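Local coordinates for protein cysteine S-methyltransferase NleE (Escherichia coli O157:H7, PDB 4R29) that probably methylates a zinc-finger cysteine of host TAB2 and TAB3 using S-adenosylmethionine, which blocks NF-kappa-B activation, at residues C132-N140 against A161-R172. The protein carries 1 engineered substitution. Sequence-based numbering, arbitrary orientation.
Sequences CCKIFPKEN and ANRFIELYNIKR
F136 and K134, on strand 132-137, face helix 161-172; the axes of the two segments approach to 10.6 Å and run nearly parallel, at 19°. The edge of the F136 ring points to the face of Y168 in an offset edge-to-face pair, planes 61° apart and centroids 5.6 Å from each other. The nearest approach of the two rings is F136 CE2 to Y168 CE2, 3.7 Å, while F136 CZ meets F164 CE2 edge to edge and F136 CE1 lies near I165 CG1. Two residues earlier, on the same side of the strand, K134 extends its chain at about a right angle to I165, CD resting 3.8 Å from I165 CD1. K134 CE lies 3.6 Å from N162 OD1, and the bend at the last torsion turns NZ beside the same oxygen without a hydrogen bond. The strand is an outermost one of the antiparallel sheet of a Rossmann-like methyltransferase fold, paired with strand 145-151, and helix 155-181 packs on one face of that sheet. F164 carries the packing inward to V148, M109 and the S-adenosylmethionine-binding Q111, its side chain about 6 Å from the bound cofactor at nearest atoms. Past the strand end, Y168 reaches the loop: CG anti to the backbone N (chi1 179°) sends its hydroxyl OH to E139 N, a weak 3.3 Å hydrogen bond, and OH also touches E139 CB. The E139 carboxylate lies against the aliphatic part of R172, E139 OE2 3.7 Å from R172 CD; their opposite charges, too far apart for a salt bridge, probably still attract.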
loop_
_atom_site.group_PDB
_atom_site.type_symbol
_atom_site.label_atom_id
_atom_site.label_comp_id
_atom_site.label_asym_id
_atom_site.label_seq_id
_atom_site.Cartn_x
_atom_site.Cartn_y
_atom_site.Cartn_z
ATOM N N CYS A 132 -6.162 8.561 -4.437
ATOM C CA CYS A 132 -6.858 7.895 -3.338
ATOM C C CYS A 132 -6.045 6.746 -2.719
ATOM O O CYS A 132 -5.309 6.030 -3.413
ATOM C CB CYS A 132 -8.213 7.368 -3.809
ATOM S SG CYS A 132 -9.287 8.612 -4.571
ATOM N N CYS A 133 -6.193 6.573 -1.410
ATOM C CA CYS A 133 -5.567 5.460 -0.697
ATOM C C CYS A 133 -6.616 4.633 0.045
ATOM O O CYS A 133 -7.305 5.147 0.928
ATOM C CB CYS A 133 -4.523 5.971 0.303
ATOM S SG CYS A 133 -3.075 6.753 -0.463
ATOM N N LYS A 134 -6.749 3.362 -0.316
ATOM C CA LYS A 134 -7.542 2.440 0.491
ATOM C C LYS A 134 -6.611 1.823 1.533
ATOM O O LYS A 134 -5.558 1.280 1.184
ATOM C CB LYS A 134 -8.208 1.366 -0.374
ATOM C CG LYS A 134 -9.337 1.901 -1.260
ATOM C CD LYS A 134 -9.967 0.795 -2.142
ATOM C CE LYS A 134 -11.159 1.299 -2.964
ATOM N NZ LYS A 134 -12.438 1.316 -2.187
ATOM N N ILE A 135 -6.969 1.947 2.808
ATOM C CA ILE A 135 -6.082 1.545 3.895
ATOM C C ILE A 135 -6.753 0.498 4.760
ATOM O O ILE A 135 -7.951 0.592 5.029
ATOM C CB ILE A 135 -5.712 2.736 4.800
ATOM C CG1 ILE A 135 -5.139 3.887 3.973
ATOM C CG2 ILE A 135 -4.729 2.292 5.891
ATOM C CD1 ILE A 135 -5.044 5.221 4.721
ATOM N N PHE A 136 -5.982 -0.496 5.192
ATOM C CA PHE A 136 -6.483 -1.494 6.137
ATOM C C PHE A 136 -5.354 -2.241 6.825
ATOM O O PHE A 136 -4.245 -2.314 6.298
ATOM C CB PHE A 136 -7.430 -2.483 5.462
ATOM C CG PHE A 136 -6.867 -3.116 4.230
ATOM C CD1 PHE A 136 -6.957 -2.472 3.002
ATOM C CD2 PHE A 136 -6.256 -4.351 4.290
ATOM C CE1 PHE A 136 -6.447 -3.050 1.855
ATOM C CE2 PHE A 136 -5.730 -4.940 3.134
ATOM C CZ PHE A 136 -5.830 -4.282 1.916
ATOM N N PRO A 137 -5.640 -2.798 8.012
ATOM C CA PRO A 137 -4.644 -3.539 8.793
ATOM C C PRO A 137 -4.058 -4.707 7.999
ATOM O O PRO A 137 -4.775 -5.366 7.259
ATOM C CB PRO A 137 -5.462 -4.084 9.980
ATOM C CG PRO A 137 -6.632 -3.159 10.104
ATOM C CD PRO A 137 -6.958 -2.765 8.681
ATOM N N LYS A 138 -2.765 -4.962 8.154
ATOM C CA LYS A 138 -2.183 -6.120 7.522
ATOM C C LYS A 138 -2.646 -7.362 8.239
ATOM O O LYS A 138 -2.605 -7.432 9.470
ATOM C CB LYS A 138 -0.660 -6.082 7.530
ATOM C CG LYS A 138 -0.048 -7.320 6.884
ATOM C CD LYS A 138 1.365 -7.058 6.361
ATOM C CE LYS A 138 2.064 -8.352 5.925
ATOM N NZ LYS A 138 1.109 -9.386 5.401
ATOM N N GLU A 139 -3.111 -8.326 7.450
ATOM C CA GLU A 139 -3.345 -9.691 7.901
ATOM C C GLU A 139 -2.165 -10.175 8.751
ATOM O O GLU A 139 -1.007 -9.933 8.410
ATOM C CB GLU A 139 -3.492 -10.595 6.671
ATOM C CG GLU A 139 -3.710 -12.061 6.975
ATOM C CD GLU A 139 -5.064 -12.313 7.598
ATOM O OE1 GLU A 139 -5.772 -11.324 7.906
ATOM O OE2 GLU A 139 -5.417 -13.496 7.771
ATOM N N ASN A 140 -2.455 -10.839 9.861
ATOM C CA ASN A 140 -1.407 -11.503 10.632
ATOM C C ASN A 140 -0.314 -10.562 11.145
ATOM O O ASN A 140 0.819 -10.985 11.393
ATOM C CB ASN A 140 -0.777 -12.646 9.815
ATOM C CG ASN A 140 0.008 -12.144 8.588
ATOM O OD1 ASN A 140 1.007 -11.424 8.718
ATOM N ND2 ASN A 140 -0.447 -12.528 7.394
ATOM N N ALA A 161 -7.722 -1.211 -7.803
ATOM C CA ALA A 161 -7.570 -1.220 -6.362
ATOM C C ALA A 161 -8.521 -2.255 -5.790
ATOM O O ALA A 161 -8.156 -3.032 -4.914
ATOM C CB ALA A 161 -7.840 0.141 -5.771
ATOM N N ASN A 162 -9.746 -2.259 -6.297
ATOM C CA ASN A 162 -10.735 -3.231 -5.851
ATOM C C ASN A 162 -10.303 -4.657 -6.187
ATOM O O ASN A 162 -10.382 -5.555 -5.353
ATOM C CB ASN A 162 -12.106 -2.923 -6.463
ATOM C CG ASN A 162 -12.824 -1.795 -5.746
ATOM O OD1 ASN A 162 -12.601 -1.552 -4.556
ATOM N ND2 ASN A 162 -13.685 -1.096 -6.469
ATOM N N ARG A 163 -9.838 -4.852 -7.415
ATOM C CA ARG A 163 -9.369 -6.150 -7.856
ATOM C C ARG A 163 -8.201 -6.647 -6.987
ATOM O O ARG A 163 -8.091 -7.832 -6.688
ATOM C CB ARG A 163 -8.969 -6.090 -9.322
ATOM C CG ARG A 163 -8.514 -7.422 -9.911
ATOM C CD ARG A 163 -9.707 -8.334 -10.049
ATOM N NE ARG A 163 -9.393 -9.590 -10.725
ATOM C CZ ARG A 163 -10.013 -10.739 -10.462
ATOM N NH1 ARG A 163 -10.963 -10.792 -9.531
ATOM N NH2 ARG A 163 -9.679 -11.837 -11.120
ATOM N N PHE A 164 -7.341 -5.741 -6.563
ATOM C CA PHE A 164 -6.277 -6.138 -5.664
ATOM C C PHE A 164 -6.829 -6.689 -4.354
ATOM O O PHE A 164 -6.361 -7.704 -3.856
ATOM C CB PHE A 164 -5.334 -4.972 -5.374
ATOM C CG PHE A 164 -4.420 -5.221 -4.216
ATOM C CD1 PHE A 164 -3.287 -6.000 -4.370
ATOM C CD2 PHE A 164 -4.710 -4.703 -2.959
ATOM C CE1 PHE A 164 -2.435 -6.246 -3.298
ATOM C CE2 PHE A 164 -3.865 -4.937 -1.879
ATOM C CZ PHE A 164 -2.725 -5.715 -2.049
ATOM N N ILE A 165 -7.816 -6.004 -3.791
ATOM C CA ILE A 165 -8.388 -6.409 -2.516
ATOM C C ILE A 165 -9.028 -7.808 -2.596
ATOM O O ILE A 165 -8.903 -8.622 -1.667
ATOM C CB ILE A 165 -9.380 -5.350 -2.009
ATOM C CG1 ILE A 165 -8.632 -4.044 -1.710
ATOM C CG2 ILE A 165 -10.119 -5.839 -0.763
ATOM C CD1 ILE A 165 -9.561 -2.875 -1.386
ATOM N N GLU A 166 -9.688 -8.085 -3.716
ATOM C CA GLU A 166 -10.209 -9.426 -3.987
ATOM C C GLU A 166 -9.100 -10.460 -4.050
ATOM O O GLU A 166 -9.212 -11.522 -3.437
ATOM C CB GLU A 166 -10.962 -9.463 -5.310
ATOM C CG GLU A 166 -12.217 -8.645 -5.317
ATOM C CD GLU A 166 -12.793 -8.534 -6.713
ATOM O OE1 GLU A 166 -13.622 -7.624 -6.942
ATOM O OE2 GLU A 166 -12.409 -9.349 -7.582
ATOM N N LEU A 167 -8.046 -10.171 -4.817
ATOM C CA LEU A 167 -6.952 -11.117 -4.918
ATOM C C LEU A 167 -6.280 -11.247 -3.558
ATOM O O LEU A 167 -5.970 -12.339 -3.114
ATOM C CB LEU A 167 -5.954 -10.706 -6.009
ATOM C CG LEU A 167 -6.526 -10.638 -7.432
ATOM C CD1 LEU A 167 -5.514 -10.137 -8.446
ATOM C CD2 LEU A 167 -7.061 -12.007 -7.848
ATOM N N TYR A 168 -6.087 -10.130 -2.876
ATOM C CA TYR A 168 -5.481 -10.164 -1.556
ATOM C C TYR A 168 -6.290 -11.018 -0.572
ATOM O O TYR A 168 -5.725 -11.728 0.254
ATOM C CB TYR A 168 -5.351 -8.761 -1.006
ATOM C CG TYR A 168 -4.744 -8.712 0.370
ATOM C CD1 TYR A 168 -3.367 -8.785 0.537
ATOM C CD2 TYR A 168 -5.541 -8.589 1.501
ATOM C CE1 TYR A 168 -2.795 -8.732 1.786
ATOM C CE2 TYR A 168 -4.980 -8.540 2.763
ATOM C CZ TYR A 168 -3.604 -8.611 2.896
ATOM O OH TYR A 168 -3.018 -8.563 4.136
ATOM N N ASN A 169 -7.610 -10.919 -0.655
ATOM C CA ASN A 169 -8.483 -11.692 0.211
ATOM C C ASN A 169 -8.428 -13.179 -0.117
ATOM O O ASN A 169 -8.506 -14.021 0.763
ATOM C CB ASN A 169 -9.924 -11.187 0.107
ATOM C CG ASN A 169 -10.151 -9.907 0.890
ATOM O OD1 ASN A 169 -9.447 -9.627 1.857
ATOM N ND2 ASN A 169 -11.134 -9.120 0.470
ATOM N N ILE A 170 -8.314 -13.493 -1.400
ATOM C CA ILE A 170 -8.186 -14.872 -1.795
ATOM C C ILE A 170 -6.886 -15.434 -1.236
ATOM O O ILE A 170 -6.880 -16.508 -0.637
ATOM C CB ILE A 170 -8.180 -15.016 -3.300
ATOM C CG1 ILE A 170 -9.578 -14.756 -3.859
ATOM C CG2 ILE A 170 -7.674 -16.401 -3.690
ATOM C CD1 ILE A 170 -9.615 -14.799 -5.381
ATOM N N LYS A 171 -5.790 -14.699 -1.417
ATOM C CA LYS A 171 -4.504 -15.140 -0.886
ATOM C C LYS A 171 -4.603 -15.397 0.614
ATOM O O LYS A 171 -4.269 -16.474 1.085
ATOM C CB LYS A 171 -3.397 -14.118 -1.147
ATOM C CG LYS A 171 -1.992 -14.633 -0.792
ATOM C CD LYS A 171 -1.162 -13.568 -0.103
ATOM C CE LYS A 171 0.336 -13.649 -0.471
ATOM N NZ LYS A 171 0.899 -15.047 -0.520
ATOM N N ARG A 172 -5.066 -14.407 1.371
ATOM C CA ARG A 172 -5.074 -14.562 2.818
ATOM C C ARG A 172 -6.076 -15.647 3.283
ATOM O O ARG A 172 -5.786 -16.382 4.220
ATOM C CB ARG A 172 -5.276 -13.223 3.536
ATOM C CG ARG A 172 -6.669 -12.693 3.467
ATOM C CD ARG A 172 -7.436 -12.899 4.767
ATOM N NE ARG A 172 -8.853 -12.578 4.579
ATOM C CZ ARG A 172 -9.318 -11.344 4.386
ATOM N NH1 ARG A 172 -8.476 -10.313 4.356
ATOM N NH2 ARG A 172 -10.622 -11.139 4.215
#